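Local atomic coordinates of surface presentation of antigens protein SpaS (Shigella flexneri, PDB entry 2VT1), a protein that is an inner-membrane protein of the type III secretion exporter family, required for secretion of the Ipa antigens and for invasion. Residues P1-Y9 with F19-L30; I8-P18 with D69-W77. One frame throughout, in Å; residues are numbered along the deposited sequence. Where two conformers were deposited one is given.

Overall arrangement
Both contacts use strand 4-9, and they share Ile8 and Tyr9. Their centres lie about 17 Å apart, on opposite sides of the centre of this small cytoplasmic domain. Contact 1 is the hairpin itself. Strand 4-9 pairs with strand 19-25 through backbone hydrogen bonds, and the start of helix 26-38 covers His3. Its middle is buried, while Pro1 and Thr2 lie on the surface. Contact 2 sits at the other end, where the hairpin loop meets helix 68-80. It is smaller and, like contact 1, partly buried; apolar side chains hold it, with no hydrogen bond across it. Contact 1 forms the hairpin of the sheet, and contact 2 packs a helix against its loop end.

Contact 1: residues P1-Y9 with F19-L30; sequences PTHIAIGIY and FISLIETNQCAL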
loop_
_atom_site.group_PDB
_atom_site.type_symbol
_atom_site.label_atom_id
_atom_site.label_comp_id
_atom_site.label_asym_id
_atom_site.label_seq_id
_atom_site.Cartn_x
_atom_site.Cartn_y
_atom_site.Cartn_z
ATOM N N PRO B 1 -11.417 6.429 6.308
ATOM C CA PRO B 1 -11.721 7.854 6.318
ATOM C C PRO B 1 -10.621 8.695 6.952
ATOM O O PRO B 1 -9.843 9.325 6.229
ATOM C CB PRO B 1 -12.997 7.919 7.146
ATOM C CG PRO B 1 -13.713 6.653 6.785
ATOM C CD PRO B 1 -12.627 5.620 6.533
ATOM N N THR B 2 -10.542 8.715 8.278
ATOM C CA THR B 2 -9.516 9.522 8.934
ATOM C C THR B 2 -8.103 9.017 8.584
ATOM O O THR B 2 -7.248 9.810 8.185
ATOM C CB THR B 2 -9.705 9.583 10.469
ATOM O OG1 THR B 2 -11.101 9.657 10.778
ATOM C CG2 THR B 2 -8.993 10.809 11.053
ATOM N N HIS B 3 -7.849 7.717 8.732
ATOM C CA HIS B 3 -6.540 7.173 8.373
ATOM C C HIS B 3 -6.677 6.000 7.427
ATOM O O HIS B 3 -7.536 5.137 7.617
ATOM C CB HIS B 3 -5.752 6.761 9.608
ATOM C CG HIS B 3 -5.457 7.898 10.526
ATOM N ND1 HIS B 3 -6.093 8.059 11.737
ATOM C CD2 HIS B 3 -4.618 8.952 10.394
ATOM C CE1 HIS B 3 -5.653 9.161 12.315
ATOM N NE2 HIS B 3 -4.749 9.715 11.526
ATOM N N ILE B 4 -5.830 6.005 6.402
ATOM C CA ILE B 4 -5.841 4.990 5.343
ATOM C C ILE B 4 -4.417 4.419 5.123
ATOM O O ILE B 4 -3.426 5.144 5.150
ATOM C CB ILE B 4 -6.358 5.578 4.004
ATOM C CG1 ILE B 4 -7.817 6.026 4.115
ATOM C CG2 ILE B 4 -6.215 4.561 2.886
ATOM C CD1 ILE B 4 -8.252 6.954 2.999
ATOM N N ALA B 5 -4.327 3.111 4.928
ATOM C CA ALA B 5 -3.072 2.472 4.555
ATOM C C ALA B 5 -3.352 1.526 3.393
ATOM O O ALA B 5 -4.223 0.671 3.491
ATOM C CB ALA B 5 -2.493 1.710 5.731
ATOM N N ILE B 6 -2.634 1.703 2.289
ATOM C CA ILE B 6 -2.765 0.808 1.133
ATOM C C ILE B 6 -1.384 0.233 0.835
ATOM O O ILE B 6 -0.399 0.961 0.584
ATOM C CB ILE B 6 -3.328 1.518 -0.147
ATOM C CG1 ILE B 6 -4.472 2.498 0.183
ATOM C CG2 ILE B 6 -3.728 0.477 -1.220
ATOM C CD1 ILE B 6 -5.883 1.902 0.399
ATOM N N GLY B 7 -1.311 -1.085 0.901
ATOM C CA GLY B 7 -0.099 -1.787 0.610
ATOM C C GLY B 7 -0.017 -1.991 -0.885
ATOM O O GLY B 7 -1.025 -2.276 -1.525
ATOM N N ILE B 8 1.179 -1.833 -1.438
ATOM C CA ILE B 8 1.395 -1.984 -2.878
ATOM C C ILE B 8 2.542 -2.944 -3.187
ATOM O O ILE B 8 3.665 -2.795 -2.712
ATOM C CB ILE B 8 1.671 -0.641 -3.571
ATOM C CG1 ILE B 8 0.554 0.357 -3.297
ATOM C CG2 ILE B 8 1.821 -0.843 -5.070
ATOM C CD1 ILE B 8 -0.709 0.076 -4.018
ATOM N N TYR B 9 2.228 -3.941 -4.000
ATOM C CA TYR B 9 3.198 -4.898 -4.484
ATOM C C TYR B 9 3.421 -4.658 -5.976
ATOM O O TYR B 9 2.581 -4.054 -6.621
ATOM C CB TYR B 9 2.617 -6.285 -4.261
ATOM C CG TYR B 9 3.439 -7.367 -4.869
ATOM C CD1 TYR B 9 4.652 -7.729 -4.311
ATOM C CD2 TYR B 9 3.006 -8.033 -5.998
ATOM C CE1 TYR B 9 5.423 -8.729 -4.868
ATOM C CE2 TYR B 9 3.771 -9.031 -6.564
ATOM C CZ TYR B 9 4.979 -9.374 -5.994
ATOM O OH TYR B 9 5.740 -10.373 -6.553
ATOM N N PHE B 19 -0.248 -4.080 -7.542
ATOM C CA PHE B 19 -1.225 -4.953 -6.900
ATOM C C PHE B 19 -1.428 -4.501 -5.456
ATOM O O PHE B 19 -0.462 -4.283 -4.736
ATOM C CB PHE B 19 -0.709 -6.396 -6.952
ATOM C CG PHE B 19 -1.508 -7.388 -6.139
ATOM C CD1 PHE B 19 -2.445 -8.199 -6.743
ATOM C CD2 PHE B 19 -1.277 -7.545 -4.793
ATOM C CE1 PHE B 19 -3.159 -9.125 -6.018
ATOM C CE2 PHE B 19 -1.997 -8.477 -4.053
ATOM C CZ PHE B 19 -2.927 -9.273 -4.668
ATOM N N ILE B 20 -2.684 -4.320 -5.058
ATOM C CA ILE B 20 -3.026 -3.912 -3.690
ATOM C C ILE B 20 -3.055 -5.114 -2.739
ATOM O O ILE B 20 -3.910 -5.983 -2.867
ATOM C CB ILE B 20 -4.399 -3.199 -3.635
ATOM C CG1 ILE B 20 -4.331 -1.854 -4.377
ATOM C CG2 ILE B 20 -4.852 -3.032 -2.153
ATOM C CD1 ILE B 20 -5.679 -1.217 -4.656
ATOM N N SER B 21 -2.119 -5.129 -1.792
ATOM C CA SER B 21 -1.936 -6.221 -0.826
ATOM C C SER B 21 -2.651 -6.019 0.518
ATOM O O SER B 21 -2.765 -6.948 1.315
ATOM C CB SER B 21 -0.451 -6.377 -0.529
ATOM O OG SER B 21 0.117 -5.132 -0.145
ATOM N N LEU B 22 -3.102 -4.804 0.789
ATOM C CA LEU B 22 -3.809 -4.536 2.025
ATOM C C LEU B 22 -4.503 -3.190 1.927
ATOM O O LEU B 22 -4.042 -2.275 1.247
ATOM C CB LEU B 22 -2.858 -4.622 3.244
ATOM C CG LEU B 22 -1.868 -3.502 3.606
ATOM C CD1 LEU B 22 -2.529 -2.426 4.450
ATOM C CD2 LEU B 22 -0.691 -4.069 4.357
ATOM N N ILE B 23 -5.648 -3.105 2.568
ATOM C CA ILE B 23 -6.324 -1.841 2.759
ATOM C C ILE B 23 -6.834 -1.809 4.183
ATOM O O ILE B 23 -7.696 -2.602 4.552
ATOM C CB ILE B 23 -7.528 -1.656 1.828
ATOM C CG1 ILE B 23 -7.113 -1.779 0.353
ATOM C CG2 ILE B 23 -8.177 -0.293 2.096
ATOM C CD1 ILE B 23 -8.222 -1.426 -0.643
ATOM N N GLU B 24 -6.295 -0.897 4.982
ATOM C CA GLU B 24 -6.768 -0.725 6.353
ATOM C C GLU B 24 -7.070 0.754 6.596
ATOM O O GLU B 24 -6.595 1.617 5.861
ATOM C CB GLU B 24 -5.738 -1.238 7.364
ATOM C CG GLU B 24 -5.332 -2.691 7.176
ATOM C CD GLU B 24 -6.454 -3.684 7.457
ATOM O OE1 GLU B 24 -7.337 -3.387 8.292
ATOM O OE2 GLU B 24 -6.439 -4.781 6.860
ATOM N N THR B 25 -7.888 1.034 7.607
ATOM C CA THR B 25 -8.291 2.385 7.917
ATOM C C THR B 25 -8.163 2.641 9.418
ATOM O O THR B 25 -8.103 1.711 10.224
ATOM C CB THR B 25 -9.785 2.654 7.503
ATOM O OG1 THR B 25 -10.665 1.809 8.266
ATOM C CG2 THR B 25 -10.012 2.394 6.020
ATOM N N ASN B 26 -8.115 3.919 9.777
ATOM C CA ASN B 26 -8.110 4.363 11.169
ATOM C C ASN B 26 -7.035 3.724 12.040
ATOM O O ASN B 26 -5.865 3.805 11.715
ATOM C CB ASN B 26 -9.509 4.200 11.759
ATOM C CG ASN B 26 -10.509 5.137 11.112
ATOM O OD1 ASN B 26 -10.152 6.262 10.744
ATOM N ND2 ASN B 26 -11.753 4.677 10.945
ATOM N N GLN B 27 -7.404 3.127 13.162
ATOM C CA GLN B 27 -6.382 2.683 14.105
ATOM C C GLN B 27 -5.540 1.564 13.538
ATOM O O GLN B 27 -4.327 1.542 13.741
ATOM C CB GLN B 27 -6.982 2.280 15.459
ATOM C CG GLN B 27 -7.537 3.461 16.261
ATOM C CD GLN B 27 -6.505 4.538 16.545
ATOM O OE1 GLN B 27 -5.437 4.276 17.113
ATOM N NE2 GLN B 27 -6.826 5.770 16.153
ATOM N N CYS B 28 -6.163 0.622 12.835
ATOM C CA CYS B 28 -5.427 -0.456 12.203
ATOM C C CYS B 28 -4.449 0.107 11.177
ATOM O O CYS B 28 -3.346 -0.391 11.029
ATOM C CB CYS B 28 -6.384 -1.446 11.536
ATOM S SG CYS B 28 -7.201 -2.607 12.677
ATOM N N ALA B 29 -4.861 1.150 10.463
ATOM C CA ALA B 29 -3.972 1.791 9.477
ATOM C C ALA B 29 -2.704 2.347 10.135
ATOM O O ALA B 29 -1.620 2.307 9.554
ATOM C CB ALA B 29 -4.695 2.900 8.757
ATOM N N LEU B 30 -2.856 2.884 11.345
ATOM C CA LEU B 30 -1.746 3.496 12.055
ATOM C C LEU B 30 -0.747 2.428 12.499
ATOM O O LEU B 30 0.455 2.692 12.590
ATOM C CB LEU B 30 -2.245 4.273 13.291
ATOM C CG LEU B 30 -3.141 5.503 13.121
ATOM C CD1 LEU B 30 -3.585 6.000 14.482
ATOM C CD2 LEU B 30 -2.472 6.617 12.358
#
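The His3 ring lies between two methyl groups. Leu30 CD2 sits over the centre of one face, 3.7 Å from the ring centroid, in a CH-pi contact. Thr2 CG2 lies 3.9 Å above the plane of the opposite ring face of His3, toward the rim. The CA of Asn26 is at the ring edge. His3 CG is anti to its own carbonyl carbon (chi1 -62°), which sets the ring beside the first helical turn. Asn26 OD1 accepts a weak hydrogen bond from His3 N at 3.4 Å. At the far end of the strands, the Tyr9 ring has Phe19 CB near its plane. The Phe19 ring packs edge-to-face with Phe62. Tyr9 N bonds to Phe19 O at 2.8 Å with a nearly straight N-H (176°), and Phe19 N bonds back to Tyr9 O.

The two strands form an antiparallel hairpin with a long loop. Its register slips at a classic beta bulge, where Ser21 and Leu22 both face Gly7. Ser21 N reaches Gly7 O from well above the carbonyl plane (56° out of it). Gly7 has no side chain, and Ser21 OG comes within 3.2 Å of Gly7 C. The hydroxyl hydrogen-bonds instead to a polar side chain of another protein chain, whose strand extends the sheet along Ile6 to Ile8. Pro1, Thr2 and His3 match the last three residues of the NPTH motif, where proteins of this family cleave themselves.

On one sheet face Ile6 touches two neighbours, one with each branch. Its CD1 lies alongside Ile23, 3.6 Å from Ile23 CG2. Its other branch, Ile6 CG2, meets Ile20 CG2 at 3.8 Å. On the other face Ala5 CB touches Ala29 CB at 3.9 Å, which brings the helix close against the strand.

Contact 2: residues I8-P18 with D69-W77; sequences IYFNPEIAPAP and DEVLRLIVW
The loop and the helix come closest at Pro18 and Leu72, CA to CA 6.9 Å, and no hydrogen bond joins the two backbones. Pro18 CG packs on Val71 CG1 at 3.6 Å, the two side chains running alongside each other and pointing opposite ways. The Phe10 ring takes Leu72 CD1 over one face, 4.2 Å from the ring centroid and 18° off the normal. Pro12 N lies over the opposite face, and the carbonyl carbons of Pro16 and Ala17 lie at the ring edge, so the loop wraps its own phenylalanine. Ile75 has a nearly extended outer chain (chi2 160°) that carries CD1 into the loop. There CD1 lies 3.9 Å from Phe10 CB and also touches Pro18 CG and Ile8 CG2. The same Ile8 methyl meets Val71 CG1 at 4.0 Å. Farther out, Asn11 OD1 accepts from Glu13 N in an Asx turn. On the helix, Glu70 forms a salt bridge with Lys52, and Arg73 with Asp46. The contact seats helix 68-80 against the end of strand 4-9 and the hairpin loop. The side chains that meet across it are all apolar, so it rests on shape and burial rather than on directed polar bonds.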
loop_
_atom_site.group_PDB
_atom_site.type_symbol
_atom_site.label_atom_id
_atom_site.label_comp_id
_atom_site.label_asym_id
_atom_site.label_seq_id
_atom_site.Cartn_x
_atom_site.Cartn_y
_atom_site.Cartn_z
ATOM N N ILE B 8 1.179 -1.833 -1.438
ATOM C CA ILE B 8 1.395 -1.984 -2.878
ATOM C C ILE B 8 2.542 -2.944 -3.187
ATOM O O ILE B 8 3.665 -2.795 -2.712
ATOM C CB ILE B 8 1.671 -0.641 -3.571
ATOM C CG1 ILE B 8 0.554 0.357 -3.297
ATOM C CG2 ILE B 8 1.821 -0.843 -5.070
ATOM C CD1 ILE B 8 -0.709 0.076 -4.018
ATOM N N TYR B 9 2.228 -3.941 -4.000
ATOM C CA TYR B 9 3.198 -4.898 -4.484
ATOM C C TYR B 9 3.421 -4.658 -5.976
ATOM O O TYR B 9 2.581 -4.054 -6.621
ATOM C CB TYR B 9 2.617 -6.285 -4.261
ATOM C CG TYR B 9 3.439 -7.367 -4.869
ATOM C CD1 TYR B 9 4.652 -7.729 -4.311
ATOM C CD2 TYR B 9 3.006 -8.033 -5.998
ATOM C CE1 TYR B 9 5.423 -8.729 -4.868
ATOM C CE2 TYR B 9 3.771 -9.031 -6.564
ATOM C CZ TYR B 9 4.979 -9.374 -5.994
ATOM O OH TYR B 9 5.740 -10.373 -6.553
ATOM N N PHE B 10 4.530 -5.122 -6.545
ATOM C CA PHE B 10 4.694 -5.010 -8.010
ATOM C C PHE B 10 5.630 -6.049 -8.609
ATOM O O PHE B 10 6.745 -6.221 -8.142
ATOM C CB PHE B 10 5.177 -3.609 -8.393
ATOM C CG PHE B 10 5.208 -3.356 -9.879
ATOM C CD1 PHE B 10 4.036 -3.214 -10.598
ATOM C CD2 PHE B 10 6.409 -3.236 -10.552
ATOM C CE1 PHE B 10 4.065 -2.985 -11.960
ATOM C CE2 PHE B 10 6.436 -2.997 -11.921
ATOM C CZ PHE B 10 5.267 -2.873 -12.617
ATOM N N ASN B 11 5.163 -6.725 -9.657
ATOM C CA ASN B 11 5.984 -7.675 -10.431
ATOM C C ASN B 11 5.610 -7.618 -11.914
ATOM O O ASN B 11 4.501 -7.987 -12.305
ATOM C CB ASN B 11 5.821 -9.107 -9.906
ATOM C CG ASN B 11 6.755 -10.087 -10.590
ATOM O OD1 ASN B 11 7.503 -9.725 -11.497
ATOM N ND2 ASN B 11 6.718 -11.338 -10.151
ATOM N N PRO B 12 6.536 -7.130 -12.742
ATOM C CA PRO B 12 6.222 -6.866 -14.132
ATOM C C PRO B 12 6.079 -8.127 -15.001
ATOM O O PRO B 12 5.583 -8.053 -16.133
ATOM C CB PRO B 12 7.402 -6.006 -14.593
ATOM C CG PRO B 12 8.508 -6.366 -13.675
ATOM C CD PRO B 12 7.859 -6.618 -12.368
ATOM N N GLU B 13 6.491 -9.273 -14.477
ATOM C CA GLU B 13 6.324 -10.519 -15.216
ATOM C C GLU B 13 4.871 -11.010 -15.169
ATOM O O GLU B 13 4.464 -11.852 -15.979
ATOM C CB GLU B 13 7.259 -11.599 -14.660
ATOM C CG GLU B 13 8.745 -11.250 -14.712
ATOM C CD GLU B 13 9.243 -10.972 -16.128
ATOM O OE1 GLU B 13 8.646 -11.506 -17.087
ATOM O OE2 GLU B 13 10.235 -10.220 -16.277
ATOM N N ILE B 14 4.092 -10.493 -14.222
ATOM C CA ILE B 14 2.725 -10.971 -14.035
ATOM C C ILE B 14 1.693 -10.005 -14.617
ATOM O O ILE B 14 0.684 -10.428 -15.192
ATOM C CB ILE B 14 2.408 -11.206 -12.560
ATOM C CG1 ILE B 14 3.438 -12.163 -11.951
ATOM C CG2 ILE B 14 1.002 -11.772 -12.427
ATOM C CD1 ILE B 14 3.476 -12.137 -10.447
ATOM N N ALA B 15 1.948 -8.708 -14.463
ATOM C CA ALA B 15 1.123 -7.690 -15.089
ATOM C C ALA B 15 1.777 -6.328 -14.917
ATOM O O ALA B 15 2.582 -6.126 -14.003
ATOM C CB ALA B 15 -0.277 -7.692 -14.510
ATOM N N PRO B 16 1.441 -5.387 -15.815
ATOM C CA PRO B 16 2.032 -4.050 -15.800
ATOM C C PRO B 16 1.401 -3.157 -14.737
ATOM O O PRO B 16 1.881 -2.057 -14.487
ATOM C CB PRO B 16 1.750 -3.524 -17.212
ATOM C CG PRO B 16 0.521 -4.240 -17.650
ATOM C CD PRO B 16 0.509 -5.577 -16.944
ATOM N N ALA B 17 0.343 -3.646 -14.107
ATOM C CA ALA B 17 -0.325 -2.912 -13.047
ATOM C C ALA B 17 0.175 -3.358 -11.683
ATOM O O ALA B 17 0.396 -4.555 -11.471
ATOM C CB ALA B 17 -1.818 -3.124 -13.137
ATOM N N PRO B 18 0.355 -2.396 -10.754
ATOM C CA PRO B 18 0.639 -2.684 -9.337
ATOM C C PRO B 18 -0.498 -3.464 -8.685
ATOM O O PRO B 18 -1.584 -3.489 -9.209
ATOM C CB PRO B 18 0.774 -1.284 -8.705
ATOM C CG PRO B 18 1.119 -0.373 -9.851
ATOM C CD PRO B 18 0.384 -0.952 -11.043
ATOM N N ASP B 69 -0.714 4.469 -13.558
ATOM C CA ASP B 69 0.450 5.363 -13.658
ATOM C C ASP B 69 0.653 6.229 -12.410
ATOM O O ASP B 69 1.769 6.534 -12.031
ATOM C CB ASP B 69 0.289 6.294 -14.869
ATOM C CG ASP B 69 1.078 5.835 -16.084
ATOM O OD1 ASP B 69 0.451 5.638 -17.150
ATOM O OD2 ASP B 69 2.319 5.669 -15.984
ATOM N N GLU B 70 -0.433 6.655 -11.790
ATOM C CA GLU B 70 -0.346 7.449 -10.560
ATOM C C GLU B 70 0.292 6.632 -9.441
ATOM O O GLU B 70 0.967 7.185 -8.575
ATOM C CB GLU B 70 -1.735 7.932 -10.131
ATOM C CG GLU B 70 -1.716 8.884 -8.944
ATOM C CD GLU B 70 -3.075 9.504 -8.645
ATOM O OE1 GLU B 70 -4.051 9.209 -9.376
ATOM O OE2 GLU B 70 -3.159 10.293 -7.675
ATOM N N VAL B 71 0.072 5.314 -9.461
ATOM C CA VAL B 71 0.649 4.433 -8.451
ATOM C C VAL B 71 2.075 4.080 -8.829
ATOM O O VAL B 71 2.974 4.098 -8.009
ATOM C CB VAL B 71 -0.187 3.144 -8.266
ATOM C CG1 VAL B 71 0.535 2.181 -7.349
ATOM C CG2 VAL B 71 -1.561 3.486 -7.685
ATOM N N LEU B 72 2.274 3.782 -10.103
ATOM C CA LEU B 72 3.559 3.388 -10.612
ATOM C C LEU B 72 4.611 4.501 -10.466
ATOM O O LEU B 72 5.795 4.222 -10.296
ATOM C CB LEU B 72 3.411 2.974 -12.075
ATOM C CG LEU B 72 4.587 2.236 -12.689
ATOM C CD1 LEU B 72 5.014 1.075 -11.800
ATOM C CD2 LEU B 72 4.176 1.748 -14.075
ATOM N N ARG B 73 4.191 5.754 -10.516
ATOM C CA ARG B 73 5.123 6.855 -10.299
ATOM C C ARG B 73 5.859 6.775 -8.935
ATOM O O ARG B 73 7.034 7.151 -8.833
ATOM C CB ARG B 73 4.405 8.203 -10.476
ATOM C CG ARG B 73 4.037 8.898 -9.198
ATOM C CD ARG B 73 3.078 10.035 -9.473
ATOM N NE ARG B 73 2.931 10.924 -8.327
ATOM C CZ ARG B 73 2.126 10.689 -7.301
ATOM N NH1 ARG B 73 1.369 9.595 -7.259
ATOM N NH2 ARG B 73 2.072 11.563 -6.318
ATOM N N LEU B 74 5.184 6.270 -7.899
ATOM C CA LEU B 74 5.814 6.107 -6.589
ATOM C C LEU B 74 6.881 5.029 -6.603
ATOM O O LEU B 74 7.960 5.209 -6.060
ATOM C CB LEU B 74 4.776 5.786 -5.506
ATOM C CG LEU B 74 3.644 6.797 -5.352
ATOM C CD1 LEU B 74 2.689 6.344 -4.253
ATOM C CD2 LEU B 74 4.200 8.181 -5.036
ATOM N N ILE B 75 6.588 3.909 -7.240
ATOM C CA ILE B 75 7.544 2.808 -7.324
ATOM C C ILE B 75 8.778 3.259 -8.112
ATOM O O ILE B 75 9.912 2.926 -7.791
ATOM C CB ILE B 75 6.869 1.565 -7.990
ATOM C CG1 ILE B 75 5.720 1.052 -7.109
ATOM C CG2 ILE B 75 7.887 0.463 -8.256
ATOM C CD1 ILE B 75 4.703 0.190 -7.843
ATOM N N VAL B 76 8.548 4.040 -9.152
ATOM C CA VAL B 76 9.637 4.519 -9.989
ATOM C C VAL B 76 10.562 5.487 -9.247
ATOM O O VAL B 76 11.778 5.431 -9.419
ATOM C CB VAL B 76 9.102 5.180 -11.275
ATOM C CG1 VAL B 76 10.186 6.076 -11.902
ATOM C CG2 VAL B 76 8.618 4.104 -12.250
ATOM N N TRP B 77 9.999 6.359 -8.413
ATOM C CA TRP B 77 10.817 7.243 -7.581
ATOM C C TRP B 77 11.646 6.464 -6.571
ATOM O O TRP B 77 12.837 6.740 -6.390
ATOM C CB TRP B 77 9.950 8.246 -6.845
ATOM C CG TRP B 77 10.690 9.097 -5.849
ATOM C CD1 TRP B 77 10.452 9.165 -4.504
ATOM C CD2 TRP B 77 11.780 10.004 -6.109
ATOM N NE1 TRP B 77 11.327 10.050 -3.915
ATOM C CE2 TRP B 77 12.145 10.585 -4.873
ATOM C CE3 TRP B 77 12.479 10.382 -7.258
ATOM C CZ2 TRP B 77 13.170 11.524 -4.756
ATOM C CZ3 TRP B 77 13.504 11.311 -7.136
ATOM C CH2 TRP B 77 13.837 11.871 -5.895
#